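Ice-binding protein (Flavobacteriaceae bacterium, PDB 5UYT) probably binds to the surface of ice crystals and so acts as an antifreeze protein, with two ice-binding domains built as right-handed beta-helices. Local coordinates at residues 212-217 with 283-288; 309-314 with 335-340; 363-368 with 377-382. All coordinates share one frame; numbering follows the deposited sequence.

Contact 1 (212-217 with 283-288); sequences GPVAPN and YTYLNT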
ATOM      1  N   GLY A 212      -0.247  -5.532  10.606  1.00 22.21           N
ATOM      2  CA  GLY A 212      -0.912  -4.289  10.973  1.00 21.77           C
ATOM      3  C   GLY A 212      -1.079  -4.234  12.501  1.00 21.88           C
ATOM      4  O   GLY A 212      -0.630  -5.144  13.231  1.00 22.21           O
ATOM      5  N   PRO A 213      -1.710  -3.162  12.996  1.00 21.59           N
ATOM      6  CA  PRO A 213      -1.932  -3.009  14.446  1.00 22.14           C
ATOM      7  C   PRO A 213      -3.048  -3.920  14.953  1.00 22.24           C
ATOM      8  O   PRO A 213      -3.754  -4.549  14.158  1.00 21.04           O
ATOM      9  CB  PRO A 213      -2.357  -1.542  14.561  1.00 21.74           C
ATOM     10  CG  PRO A 213      -3.100  -1.282  13.276  1.00 20.78           C
ATOM     11  CD  PRO A 213      -2.295  -2.042  12.235  1.00 20.72           C
ATOM     12  N   VAL A 214      -3.181  -4.019  16.285  1.00 23.18           N
ATOM     13  CA  VAL A 214      -4.360  -4.677  16.877  1.00 23.28           C
ATOM     14  C   VAL A 214      -5.594  -3.831  16.604  1.00 22.51           C
ATOM     15  O   VAL A 214      -5.575  -2.622  16.839  1.00 23.20           O
ATOM     16  CB  VAL A 214      -4.170  -4.873  18.399  1.00 24.02           C
ATOM     17  CG1 VAL A 214      -5.438  -5.421  19.050  1.00 23.82           C
ATOM     18  CG2 VAL A 214      -3.004  -5.800  18.650  1.00 25.08           C
ATOM     19  N   ALA A 215      -6.629  -4.469  16.049  1.00 21.97           N
ATOM     20  CA  ALA A 215      -7.916  -3.837  15.710  1.00 21.57           C
ATOM     21  C   ALA A 215      -8.584  -3.272  16.963  1.00 21.94           C
ATOM     22  O   ALA A 215      -8.412  -3.847  18.054  1.00 23.10           O
ATOM     23  CB  ALA A 215      -8.855  -4.842  15.039  1.00 21.58           C
ATOM     24  N   PRO A 216      -9.340  -2.161  16.830  1.00 21.62           N
ATOM     25  CA  PRO A 216     -10.071  -1.676  17.990  1.00 22.12           C
ATOM     26  C   PRO A 216     -11.198  -2.627  18.362  1.00 22.33           C
ATOM     27  O   PRO A 216     -11.768  -3.298  17.484  1.00 22.67           O
ATOM     28  CB  PRO A 216     -10.690  -0.374  17.486  1.00 21.75           C
ATOM     29  CG  PRO A 216     -10.901  -0.619  15.998  1.00 21.08           C
ATOM     30  CD  PRO A 216      -9.611  -1.323  15.640  1.00 21.02           C
ATOM     31  N   ASN A 217     -11.517  -2.677  19.650  1.00 23.24           N
ATOM     32  CA  ASN A 217     -12.721  -3.324  20.066  1.00 23.13           C
ATOM     33  C   ASN A 217     -13.843  -2.324  19.813  1.00 22.55           C
ATOM     34  O   ASN A 217     -13.853  -1.231  20.393  1.00 23.52           O
ATOM     35  CB  ASN A 217     -12.624  -3.715  21.538  1.00 25.39           C
ATOM     36  CG  ASN A 217     -13.924  -4.291  22.082  1.00 26.07           C
ATOM     37  OD1 ASN A 217     -14.832  -4.649  21.351  1.00 24.59           O
ATOM     38  ND2 ASN A 217     -13.986  -4.410  23.402  1.00 28.58           N
ATOM     39  N   TYR A 283     -12.706   5.391  18.913  1.00 23.86           N
ATOM     40  CA  TYR A 283     -12.034   6.537  18.303  1.00 25.39           C
ATOM     41  C   TYR A 283     -10.725   6.864  19.043  1.00 27.21           C
ATOM     42  O   TYR A 283      -9.666   7.020  18.423  1.00 27.54           O
ATOM     43  CB  TYR A 283     -12.959   7.766  18.249  1.00 26.32           C
ATOM     44  CG  TYR A 283     -12.338   8.953  17.545  1.00 26.47           C
ATOM     45  CD1 TYR A 283     -12.495   9.132  16.158  1.00 26.66           C
ATOM     46  CD2 TYR A 283     -11.622   9.891  18.253  1.00 29.34           C
ATOM     47  CE1 TYR A 283     -11.917  10.231  15.512  1.00 27.27           C
ATOM     48  CE2 TYR A 283     -11.028  10.987  17.632  1.00 29.45           C
ATOM     49  CZ  TYR A 283     -11.180  11.150  16.266  1.00 28.61           C
ATOM     50  OH  TYR A 283     -10.596  12.263  15.699  1.00 30.21           O
ATOM     51  N   THR A 284     -10.803   6.972  20.368  1.00 27.17           N
ATOM     52  CA  THR A 284      -9.625   7.225  21.193  1.00 28.92           C
ATOM     53  C   THR A 284      -8.545   6.154  21.000  1.00 28.25           C
ATOM     54  O   THR A 284      -7.369   6.480  20.922  1.00 28.66           O
ATOM     55  CB  THR A 284     -10.001   7.296  22.678  1.00 29.78           C
ATOM     56  OG1 THR A 284     -11.018   8.292  22.813  1.00 31.05           O
ATOM     57  CG2 THR A 284      -8.795   7.638  23.559  1.00 32.13           C
ATOM     58  N   TYR A 285      -8.954   4.892  20.922  1.00 27.20           N
ATOM     59  CA  TYR A 285      -7.994   3.809  20.681  1.00 26.68           C
ATOM     60  C   TYR A 285      -7.272   4.011  19.341  1.00 26.29           C
ATOM     61  O   TYR A 285      -6.033   3.896  19.281  1.00 26.55           O
ATOM     62  CB  TYR A 285      -8.676   2.429  20.727  1.00 26.23           C
ATOM     63  CG  TYR A 285      -7.731   1.301  20.326  1.00 25.85           C
ATOM     64  CD1 TYR A 285      -6.886   0.708  21.264  1.00 26.95           C
ATOM     65  CD2 TYR A 285      -7.670   0.847  19.012  1.00 24.61           C
ATOM     66  CE1 TYR A 285      -6.013  -0.319  20.906  1.00 26.56           C
ATOM     67  CE2 TYR A 285      -6.786  -0.171  18.639  1.00 24.64           C
ATOM     68  CZ  TYR A 285      -5.983  -0.767  19.591  1.00 25.91           C
ATOM     69  OH  TYR A 285      -5.099  -1.791  19.233  1.00 25.83           O
ATOM     70  N   LEU A 286      -8.032   4.297  18.281  1.00 24.81           N
ATOM     71  CA  LEU A 286      -7.466   4.466  16.931  1.00 25.39           C
ATOM     72  C   LEU A 286      -6.547   5.694  16.874  1.00 27.75           C
ATOM     73  O   LEU A 286      -5.415   5.638  16.342  1.00 27.76           O
ATOM     74  CB  LEU A 286      -8.579   4.604  15.892  1.00 24.11           C
ATOM     75  CG  LEU A 286      -9.390   3.348  15.560  1.00 23.55           C
ATOM     76  CD1 LEU A 286     -10.510   3.682  14.580  1.00 22.66           C
ATOM     77  CD2 LEU A 286      -8.482   2.234  15.011  1.00 23.17           C
ATOM     78  N   ASN A 287      -7.034   6.796  17.461  1.00 29.26           N
ATOM     79  CA  ASN A 287      -6.269   8.052  17.511  1.00 31.89           C
ATOM     80  C   ASN A 287      -4.886   7.898  18.141  1.00 33.96           C
ATOM     81  O   ASN A 287      -3.937   8.586  17.728  1.00 35.78           O
ATOM     82  CB  ASN A 287      -7.066   9.155  18.235  1.00 33.16           C
ATOM     83  CG  ASN A 287      -6.589  10.544  17.861  1.00 35.30           C
ATOM     84  OD1 ASN A 287      -6.290  10.805  16.694  1.00 35.44           O
ATOM     85  ND2 ASN A 287      -6.509  11.435  18.835  1.00 36.63           N
ATOM     86  N   THR A 288      -4.762   7.006  19.126  1.00 32.66           N
ATOM     87  CA  THR A 288      -3.509   6.839  19.870  1.00 33.54           C
ATOM     88  C   THR A 288      -2.567   5.702  19.358  1.00 30.75           C
ATOM     89  O   THR A 288      -1.452   5.544  19.851  1.00 30.27           O
ATOM     90  CB  THR A 288      -3.724   6.766  21.415  1.00 38.23           C
ATOM     91  OG1 THR A 288      -4.602   5.694  21.745  1.00 39.70           O
ATOM     92  CG2 THR A 288      -4.327   8.083  21.977  1.00 40.02           C
TER
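Tyr-285 reaches out from its helix to the loop 212-217 and ends on the backbone of Val-214. The torsion chi1 of 174° sets CG opposite the backbone N and sends the phenol toward the loop, where its OH donates a short hydrogen bond of 2.6 Å to Val-214 O. That oxygen lies at the edge of the ring, in its plane, whereas the hydroxyl approaches from above the plane of the Val-214 carbonyl. The Val-214 side chain crosses the tyrosine at about a right angle, its CB 3.3 Å from Tyr-285 OH. Further back along the phenol, Pro-216 meets the ring obliquely, its CB 3.6 Å from Tyr-285 CD2. The CG and CD atoms of the same proline meet Leu-286: Pro-216 CD lies 3.8 Å from Leu-286 CD2, the methyl that leans toward the loop. Phe-364 of strand 363-367 also packs on the buried Pro-216, and Leu-286 reaches Val-337 and Ile-384 on the solenoid face. The loop leads from the first ice-binding domain to the second, so the contact ties an interdomain linker to the long helix that runs alongside the right-handed beta-helix of the ice-binding family.

Contact 2 (309-314 with 335-340); sequences PHTYLL and VFVIKI
Two successive coils of the second beta-solenoid lie one on the other here, strand 311-314 running parallel to strand 336-340 with their axes 4.7 Å apart. Pro-309 and Phe-336 meet just ahead of the regular pairing. The phenyl lies beside the proline, pointing the same way, with Pro-309 CA 4.2 Å from the ring centroid in an off-centre CH-pi contact. Phe-336 has CG anti to its carbonyl carbon (chi1 -58°), which brings CE1 and CZ alongside the proline, whose CB lies over one face of the ring. An alanine in place of Phe-336 would take away this aromatic face and is likely to leave a gap against Pro-309 and Val-363 of the next coil.

Along the strands, four backbone bonds join 309-314 to 335-340, all nearly straight (168° to 175°): Val-337 N to His-310 O, Tyr-312 N to Val-337 O (2.8 Å), Lys-339 N to Tyr-312 O, and Leu-314 N to Lys-339 O. Paired residues share a face, and successive pairs alternate: Thr-311/Val-337 and Leu-313/Lys-339 on one, Tyr-312/Ile-338 and Leu-314/Ile-340 on the other. Leu-314 CD1 nestles between Ile-338 CG2 (3.7 Å) and Ile-340 CG1. On the opposite face, Thr-311 CG2 touches Lys-339 CE at 3.8 Å, where the lysine chain, bent at chi3, passes on to put NZ on Leu-289 O and Thr-291 OG1. The Tyr-312 ring carries His-310 CB over one face, and its OH accepts a bent bond from His-310 ND1 (3.1 Å), which also makes a weak one to Thr-308 O, while also bonding Asp-47 of the first domain. Parallel strands paired in register from one coil to the next are characteristic of a beta-solenoid, here the right-handed beta-helix of the ice-binding family.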
ATOM      1  N   PRO A 309      -0.556  -3.818   5.324  1.00 19.44           N
ATOM      2  CA  PRO A 309      -1.060  -3.751   6.692  1.00 19.46           C
ATOM      3  C   PRO A 309      -0.152  -2.914   7.616  1.00 20.06           C
ATOM      4  O   PRO A 309       0.998  -3.303   7.894  1.00 21.05           O
ATOM      5  CB  PRO A 309      -1.078  -5.230   7.145  1.00 19.77           C
ATOM      6  CG  PRO A 309      -1.229  -5.979   5.864  1.00 19.53           C
ATOM      7  CD  PRO A 309      -0.354  -5.216   4.899  1.00 19.42           C
ATOM      8  N   HIS A 310      -0.683  -1.757   8.039  1.00 19.62           N
ATOM      9  CA  HIS A 310       0.047  -0.741   8.813  1.00 20.25           C
ATOM     10  C   HIS A 310      -0.992   0.207   9.421  1.00 20.12           C
ATOM     11  O   HIS A 310      -2.154   0.210   9.010  1.00 19.92           O
ATOM     12  CB  HIS A 310       0.930   0.143   7.906  1.00 20.53           C
ATOM     13  CG  HIS A 310       2.154  -0.536   7.359  1.00 20.70           C
ATOM     14  ND1 HIS A 310       2.243  -0.934   6.042  1.00 21.12           N
ATOM     15  CD2 HIS A 310       3.338  -0.859   7.932  1.00 22.23           C
ATOM     16  CE1 HIS A 310       3.433  -1.473   5.822  1.00 21.77           C
ATOM     17  NE2 HIS A 310       4.114  -1.456   6.958  1.00 22.33           N
ATOM     18  N   THR A 311      -0.518   1.065  10.319  1.00 20.77           N
ATOM     19  CA  THR A 311      -1.230   2.258  10.690  1.00 20.90           C
ATOM     20  C   THR A 311      -0.659   3.423   9.861  1.00 20.60           C
ATOM     21  O   THR A 311       0.530   3.749   9.986  1.00 20.96           O
ATOM     22  CB  THR A 311      -1.031   2.554  12.174  1.00 22.11           C
ATOM     23  OG1 THR A 311      -1.541   1.465  12.961  1.00 21.47           O
ATOM     24  CG2 THR A 311      -1.778   3.845  12.554  1.00 22.56           C
ATOM     25  N   TYR A 312      -1.512   4.072   9.069  1.00 19.50           N
ATOM     26  CA  TYR A 312      -1.080   5.196   8.216  1.00 19.06           C
ATOM     27  C   TYR A 312      -1.574   6.491   8.802  1.00 19.32           C
ATOM     28  O   TYR A 312      -2.632   6.514   9.446  1.00 18.33           O
ATOM     29  CB  TYR A 312      -1.701   5.052   6.825  1.00 18.69           C
ATOM     30  CG  TYR A 312      -1.108   3.896   6.067  1.00 18.95           C
ATOM     31  CD1 TYR A 312       0.126   4.037   5.415  1.00 19.77           C
ATOM     32  CD2 TYR A 312      -1.741   2.641   6.042  1.00 18.92           C
ATOM     33  CE1 TYR A 312       0.701   2.970   4.723  1.00 18.91           C
ATOM     34  CE2 TYR A 312      -1.170   1.568   5.352  1.00 18.38           C
ATOM     35  CZ  TYR A 312       0.047   1.743   4.694  1.00 18.54           C
ATOM     36  OH  TYR A 312       0.667   0.706   4.009  1.00 18.01           O
ATOM     37  N   LEU A 313      -0.840   7.568   8.544  1.00 19.88           N
ATOM     38  CA  LEU A 313      -1.298   8.929   8.867  1.00 20.58           C
ATOM     39  C   LEU A 313      -1.404   9.759   7.580  1.00 20.42           C
ATOM     40  O   LEU A 313      -0.447   9.845   6.787  1.00 20.18           O
ATOM     41  CB  LEU A 313      -0.321   9.639   9.830  1.00 21.76           C
ATOM     42  CG  LEU A 313      -0.645  11.119  10.101  1.00 22.71           C
ATOM     43  CD1 LEU A 313      -1.972  11.328  10.838  1.00 23.39           C
ATOM     44  CD2 LEU A 313       0.523  11.763  10.849  1.00 24.36           C
ATOM     45  N   LEU A 314      -2.577  10.339   7.361  1.00 19.44           N
ATOM     46  CA  LEU A 314      -2.727  11.417   6.389  1.00 19.64           C
ATOM     47  C   LEU A 314      -2.921  12.687   7.227  1.00 20.38           C
ATOM     48  O   LEU A 314      -3.979  12.852   7.837  1.00 20.12           O
ATOM     49  CB  LEU A 314      -3.941  11.144   5.490  1.00 18.86           C
ATOM     50  CG  LEU A 314      -3.725   9.984   4.499  1.00 18.69           C
ATOM     51  CD1 LEU A 314      -5.032   9.236   4.332  1.00 18.07           C
ATOM     52  CD2 LEU A 314      -3.262  10.514   3.144  1.00 18.91           C
ATOM     53  N   VAL A 335      -4.743  -6.145   9.507  1.00 20.46           N
ATOM     54  CA  VAL A 335      -5.551  -4.974   9.874  1.00 19.48           C
ATOM     55  C   VAL A 335      -4.902  -3.730   9.217  1.00 18.93           C
ATOM     56  O   VAL A 335      -3.655  -3.612   9.147  1.00 18.38           O
ATOM     57  CB  VAL A 335      -5.535  -4.771  11.406  1.00 19.92           C
ATOM     58  CG1 VAL A 335      -6.110  -3.399  11.812  1.00 20.08           C
ATOM     59  CG2 VAL A 335      -6.287  -5.898  12.101  1.00 20.88           C
ATOM     60  N   PHE A 336      -5.752  -2.815   8.772  1.00 17.74           N
ATOM     61  CA  PHE A 336      -5.311  -1.561   8.184  1.00 18.00           C
ATOM     62  C   PHE A 336      -5.966  -0.452   8.974  1.00 17.89           C
ATOM     63  O   PHE A 336      -7.208  -0.441   9.136  1.00 18.49           O
ATOM     64  CB  PHE A 336      -5.810  -1.461   6.745  1.00 17.64           C
ATOM     65  CG  PHE A 336      -5.361  -2.591   5.864  1.00 18.17           C
ATOM     66  CD1 PHE A 336      -4.286  -2.403   4.991  1.00 18.47           C
ATOM     67  CD2 PHE A 336      -6.022  -3.830   5.889  1.00 18.28           C
ATOM     68  CE1 PHE A 336      -3.880  -3.447   4.148  1.00 19.47           C
ATOM     69  CE2 PHE A 336      -5.609  -4.870   5.045  1.00 18.97           C
ATOM     70  CZ  PHE A 336      -4.549  -4.679   4.186  1.00 19.34           C
ATOM     71  N   VAL A 337      -5.174   0.498   9.459  1.00 18.06           N
ATOM     72  CA  VAL A 337      -5.770   1.656  10.106  1.00 18.21           C
ATOM     73  C   VAL A 337      -5.320   2.907   9.363  1.00 18.19           C
ATOM     74  O   VAL A 337      -4.132   3.095   9.126  1.00 18.57           O
ATOM     75  CB  VAL A 337      -5.403   1.740  11.604  1.00 19.35           C
ATOM     76  CG1 VAL A 337      -5.829   3.099  12.186  1.00 19.43           C
ATOM     77  CG2 VAL A 337      -6.076   0.593  12.397  1.00 19.96           C
ATOM     78  N   ILE A 338      -6.274   3.758   8.988  1.00 18.05           N
ATOM     79  CA  ILE A 338      -5.955   5.000   8.230  1.00 17.40           C
ATOM     80  C   ILE A 338      -6.424   6.179   9.078  1.00 18.29           C
ATOM     81  O   ILE A 338      -7.627   6.372   9.265  1.00 18.11           O
ATOM     82  CB  ILE A 338      -6.636   4.987   6.833  1.00 17.09           C
ATOM     83  CG1 ILE A 338      -6.051   3.789   6.045  1.00 17.18           C
ATOM     84  CG2 ILE A 338      -6.333   6.296   6.069  1.00 17.76           C
ATOM     85  CD1 ILE A 338      -6.755   3.473   4.745  1.00 19.53           C
ATOM     86  N   LYS A 339      -5.478   6.905   9.667  1.00 18.63           N
ATOM     87  CA  LYS A 339      -5.798   8.046  10.525  1.00 19.39           C
ATOM     88  C   LYS A 339      -5.753   9.289   9.633  1.00 19.73           C
ATOM     89  O   LYS A 339      -4.751   9.525   8.938  1.00 20.01           O
ATOM     90  CB  LYS A 339      -4.731   8.205  11.634  1.00 21.28           C
ATOM     91  CG  LYS A 339      -4.577   7.008  12.557  1.00 21.97           C
ATOM     92  CD  LYS A 339      -3.729   7.359  13.786  1.00 24.30           C
ATOM     93  CE  LYS A 339      -2.272   7.481  13.390  1.00 25.54           C
ATOM     94  NZ  LYS A 339      -1.448   7.816  14.588  1.00 26.44           N
ATOM     95  N   ILE A 340      -6.797  10.111   9.685  1.00 18.81           N
ATOM     96  CA  ILE A 340      -6.857  11.326   8.840  1.00 19.12           C
ATOM     97  C   ILE A 340      -7.017  12.529   9.772  1.00 20.49           C
ATOM     98  O   ILE A 340      -7.977  12.567  10.569  1.00 21.05           O
ATOM     99  CB  ILE A 340      -8.041  11.220   7.817  1.00 17.60           C
ATOM    100  CG1 ILE A 340      -7.783  10.090   6.812  1.00 17.50           C
ATOM    101  CG2 ILE A 340      -8.264  12.572   7.127  1.00 18.54           C
ATOM    102  CD1 ILE A 340      -8.981   9.812   5.879  1.00 16.73           C
TER

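Contact 3 (363-368 with 377-382); sequences VFWKVD and TKFKGS
Trp-365 and Phe-379 meet as an aromatic pair at a bend between two faces of the solenoid. Their side chains come from opposite directions, and Phe-379 CZ sits over the centre of one indole face, 3.5 Å from Trp-365 CE2. The five-membered ring of Trp-365 and the Phe-379 ring are turned by 44° against each other, an oblique meeting that is neither stack nor edge-to-face. Val-352 also packs on both residues.

Hydrogen bonding uses the indole as well as the backbone. Trp-365 NE1 donates to Lys-380 O over 2.9 Å, in the plane of that carbonyl. The indole reaches it because CG is anti to the carbonyl carbon of Trp-365 (chi1 -58°). Beside this, the backbones pair in parallel fashion, Ser-382 N giving to Val-363 O at 2.8 Å and Trp-365 N to Ser-382 O at 2.9 Å.

A smaller packing contact flanks this: Phe-364 CD1 lies 3.9 Å from Ser-382 CB, whose OG is hydrogen-bonded to Arg-401.

Backbone shape matters at Gly-381, which forms the corner at a positive phi of 109°, with its CA 3.2 Å from Val-363 O; a CB there would run into Val-363 CG1 and crowd Trp-365 NE1.

One residue, Trp-365, therefore reaches the chain before, at and after the corner: its indole face receives the CE2/CZ end of Phe-379, its NE1 satisfies the carbonyl just ahead of the glycine, and its backbone N continues the strand pairing beyond it.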
ATOM      1  N   VAL A 363     -10.547  -3.193   8.320  1.00 16.23           N
ATOM      2  CA  VAL A 363     -10.158  -1.873   7.808  1.00 16.10           C
ATOM      3  C   VAL A 363     -10.856  -0.778   8.616  1.00 16.26           C
ATOM      4  O   VAL A 363     -12.110  -0.814   8.786  1.00 16.40           O
ATOM      5  CB  VAL A 363     -10.587  -1.757   6.338  1.00 15.65           C
ATOM      6  CG1 VAL A 363     -10.244  -0.374   5.809  1.00 15.64           C
ATOM      7  CG2 VAL A 363      -9.893  -2.862   5.524  1.00 16.34           C
ATOM      8  N   PHE A 364     -10.050   0.145   9.166  1.00 16.48           N
ATOM      9  CA  PHE A 364     -10.580   1.220  10.009  1.00 17.22           C
ATOM     10  C   PHE A 364     -10.073   2.573   9.569  1.00 17.45           C
ATOM     11  O   PHE A 364      -8.882   2.727   9.253  1.00 18.29           O
ATOM     12  CB  PHE A 364     -10.161   1.000  11.464  1.00 17.91           C
ATOM     13  CG  PHE A 364     -10.603  -0.330  11.987  1.00 18.64           C
ATOM     14  CD1 PHE A 364     -11.885  -0.479  12.527  1.00 19.21           C
ATOM     15  CD2 PHE A 364      -9.791  -1.459  11.817  1.00 18.74           C
ATOM     16  CE1 PHE A 364     -12.333  -1.730  12.957  1.00 20.22           C
ATOM     17  CE2 PHE A 364     -10.241  -2.717  12.253  1.00 19.63           C
ATOM     18  CZ  PHE A 364     -11.505  -2.846  12.799  1.00 20.35           C
ATOM     19  N   TRP A 365     -10.963   3.558   9.598  1.00 17.19           N
ATOM     20  CA  TRP A 365     -10.597   4.907   9.194  1.00 16.90           C
ATOM     21  C   TRP A 365     -10.940   5.802  10.374  1.00 17.93           C
ATOM     22  O   TRP A 365     -12.107   5.842  10.807  1.00 18.92           O
ATOM     23  CB  TRP A 365     -11.464   5.358   8.015  1.00 16.63           C
ATOM     24  CG  TRP A 365     -11.395   4.472   6.786  1.00 15.86           C
ATOM     25  CD1 TRP A 365     -12.022   3.260   6.602  1.00 15.98           C
ATOM     26  CD2 TRP A 365     -10.697   4.758   5.577  1.00 16.46           C
ATOM     27  NE1 TRP A 365     -11.732   2.775   5.344  1.00 16.15           N
ATOM     28  CE2 TRP A 365     -10.920   3.676   4.697  1.00 16.06           C
ATOM     29  CE3 TRP A 365      -9.867   5.819   5.159  1.00 16.45           C
ATOM     30  CZ2 TRP A 365     -10.356   3.623   3.411  1.00 16.82           C
ATOM     31  CZ3 TRP A 365      -9.322   5.778   3.867  1.00 16.94           C
ATOM     32  CH2 TRP A 365      -9.588   4.689   2.999  1.00 17.17           C
ATOM     33  N   LYS A 366      -9.941   6.511  10.904  1.00 18.06           N
ATOM     34  CA  LYS A 366     -10.176   7.456  11.988  1.00 19.29           C
ATOM     35  C   LYS A 366     -10.155   8.848  11.370  1.00 18.92           C
ATOM     36  O   LYS A 366      -9.075   9.281  10.941  1.00 18.77           O
ATOM     37  CB  LYS A 366      -9.036   7.304  13.002  1.00 20.74           C
ATOM     38  CG  LYS A 366      -9.182   8.073  14.332  1.00 24.62           C
ATOM     39  CD  LYS A 366      -8.792   9.549  14.236  1.00 27.77           C
ATOM     40  CE  LYS A 366      -7.400   9.813  13.660  1.00 29.29           C
ATOM     41  NZ  LYS A 366      -7.201  11.274  13.399  1.00 31.02           N
ATOM     42  N   VAL A 367     -11.299   9.542  11.308  1.00 18.50           N
ATOM     43  CA  VAL A 367     -11.343  10.832  10.599  1.00 17.77           C
ATOM     44  C   VAL A 367     -11.646  11.982  11.581  1.00 18.36           C
ATOM     45  O   VAL A 367     -12.722  12.060  12.183  1.00 18.53           O
ATOM     46  CB  VAL A 367     -12.416  10.809   9.469  1.00 17.25           C
ATOM     47  CG1 VAL A 367     -12.392  12.155   8.741  1.00 17.38           C
ATOM     48  CG2 VAL A 367     -12.142   9.618   8.522  1.00 16.23           C
ATOM     49  N   ASP A 368     -10.666  12.860  11.776  1.00 19.34           N
ATOM     50  CA  ASP A 368     -10.856  13.966  12.704  1.00 21.09           C
ATOM     51  C   ASP A 368     -11.450  15.152  11.948  1.00 21.35           C
ATOM     52  O   ASP A 368     -10.777  16.158  11.679  1.00 20.44           O
ATOM     53  CB  ASP A 368      -9.543  14.359  13.394  1.00 23.07           C
ATOM     54  CG  ASP A 368      -9.740  15.406  14.457  1.00 26.94           C
ATOM     55  OD1 ASP A 368     -10.869  15.565  14.971  1.00 28.03           O
ATOM     56  OD2 ASP A 368      -8.745  16.093  14.817  1.00 28.33           O
ATOM     57  N   THR A 377     -19.612   6.155  -4.762  1.00 14.45           N
ATOM     58  CA  THR A 377     -18.378   5.660  -4.105  1.00 14.62           C
ATOM     59  C   THR A 377     -18.605   4.259  -3.514  1.00 15.33           C
ATOM     60  O   THR A 377     -19.690   3.972  -3.020  1.00 14.97           O
ATOM     61  CB  THR A 377     -17.932   6.661  -3.050  1.00 14.75           C
ATOM     62  OG1 THR A 377     -17.482   7.843  -3.759  1.00 14.92           O
ATOM     63  CG2 THR A 377     -16.819   6.086  -2.166  1.00 15.17           C
ATOM     64  N   LYS A 378     -17.610   3.387  -3.661  1.00 14.84           N
ATOM     65  CA  LYS A 378     -17.668   2.033  -3.109  1.00 15.56           C
ATOM     66  C   LYS A 378     -16.688   2.041  -1.951  1.00 15.68           C
ATOM     67  O   LYS A 378     -15.455   1.929  -2.153  1.00 16.38           O
ATOM     68  CB  LYS A 378     -17.310   0.962  -4.165  1.00 17.15           C
ATOM     69  CG  LYS A 378     -18.347   0.914  -5.289  1.00 19.71           C
ATOM     70  CD  LYS A 378     -18.039  -0.158  -6.327  1.00 25.53           C
ATOM     71  CE  LYS A 378     -19.259  -0.311  -7.246  1.00 28.22           C
ATOM     72  NZ  LYS A 378     -18.895  -1.248  -8.333  1.00 32.41           N
ATOM     73  N   PHE A 379     -17.221   2.198  -0.745  1.00 14.56           N
ATOM     74  CA  PHE A 379     -16.370   2.382   0.430  1.00 15.93           C
ATOM     75  C   PHE A 379     -16.335   1.098   1.252  1.00 16.07           C
ATOM     76  O   PHE A 379     -17.337   0.349   1.285  1.00 15.72           O
ATOM     77  CB  PHE A 379     -16.832   3.591   1.305  1.00 17.10           C
ATOM     78  CG  PHE A 379     -15.669   4.302   2.006  1.00 19.06           C
ATOM     79  CD1 PHE A 379     -14.872   5.190   1.285  1.00 20.45           C
ATOM     80  CD2 PHE A 379     -15.346   4.029   3.336  1.00 23.07           C
ATOM     81  CE1 PHE A 379     -13.759   5.820   1.864  1.00 23.38           C
ATOM     82  CE2 PHE A 379     -14.235   4.651   3.926  1.00 21.52           C
ATOM     83  CZ  PHE A 379     -13.452   5.534   3.196  1.00 21.98           C
ATOM     84  N   LYS A 380     -15.196   0.830   1.903  1.00 15.19           N
ATOM     85  CA  LYS A 380     -15.035  -0.404   2.692  1.00 15.79           C
ATOM     86  C   LYS A 380     -14.341  -0.076   4.002  1.00 15.76           C
ATOM     87  O   LYS A 380     -13.421   0.749   4.036  1.00 16.27           O
ATOM     88  CB  LYS A 380     -14.251  -1.478   1.909  1.00 16.72           C
ATOM     89  CG  LYS A 380     -15.041  -1.912   0.656  1.00 18.02           C
ATOM     90  CD  LYS A 380     -14.439  -3.079  -0.103  1.00 19.39           C
ATOM     91  CE  LYS A 380     -15.205  -3.359  -1.413  1.00 19.76           C
ATOM     92  NZ  LYS A 380     -15.314  -2.139  -2.301  1.00 20.30           N
ATOM     93  N   GLY A 381     -14.795  -0.730   5.059  1.00 15.89           N
ATOM     94  CA  GLY A 381     -14.185  -0.590   6.387  1.00 16.85           C
ATOM     95  C   GLY A 381     -15.085   0.190   7.330  1.00 17.08           C
ATOM     96  O   GLY A 381     -16.190   0.590   6.941  1.00 17.05           O
ATOM     97  N   SER A 382     -14.605   0.403   8.556  1.00 17.35           N
ATOM     98  CA  SER A 382     -15.385   1.138   9.556  1.00 17.59           C
ATOM     99  C   SER A 382     -14.812   2.556   9.687  1.00 17.68           C
ATOM    100  O   SER A 382     -13.651   2.728  10.078  1.00 16.87           O
ATOM    101  CB  SER A 382     -15.297   0.408  10.902  1.00 18.72           C
ATOM    102  OG  SER A 382     -15.963  -0.832  10.820  1.00 19.54           O
TER

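How the contacts relate
Contacts 2 and 3 are buried and belong to the solenoid wall itself, whereas contact 1 is only partly buried and fastens a linker and a helix against that wall. Strands 336-340 and 363-367 are neighbours, so contacts 2 and 3 run into each other: Ile-338 N lies 2.8 Å from Phe-364 O, a probable hydrogen bond, and Ile-338 packs on Trp-365 on the side away from the helix, presumably the interior. Contact 1 lies over the outer side, with Pro-213 against Thr-311 and Pro-216 against Phe-364. Chemistry follows place: four backbone bonds in contact 2, but only two in contact 3, where an aromatic pair and an indole bond are added at the corner; a single phenol bond and proline packing in contact 1.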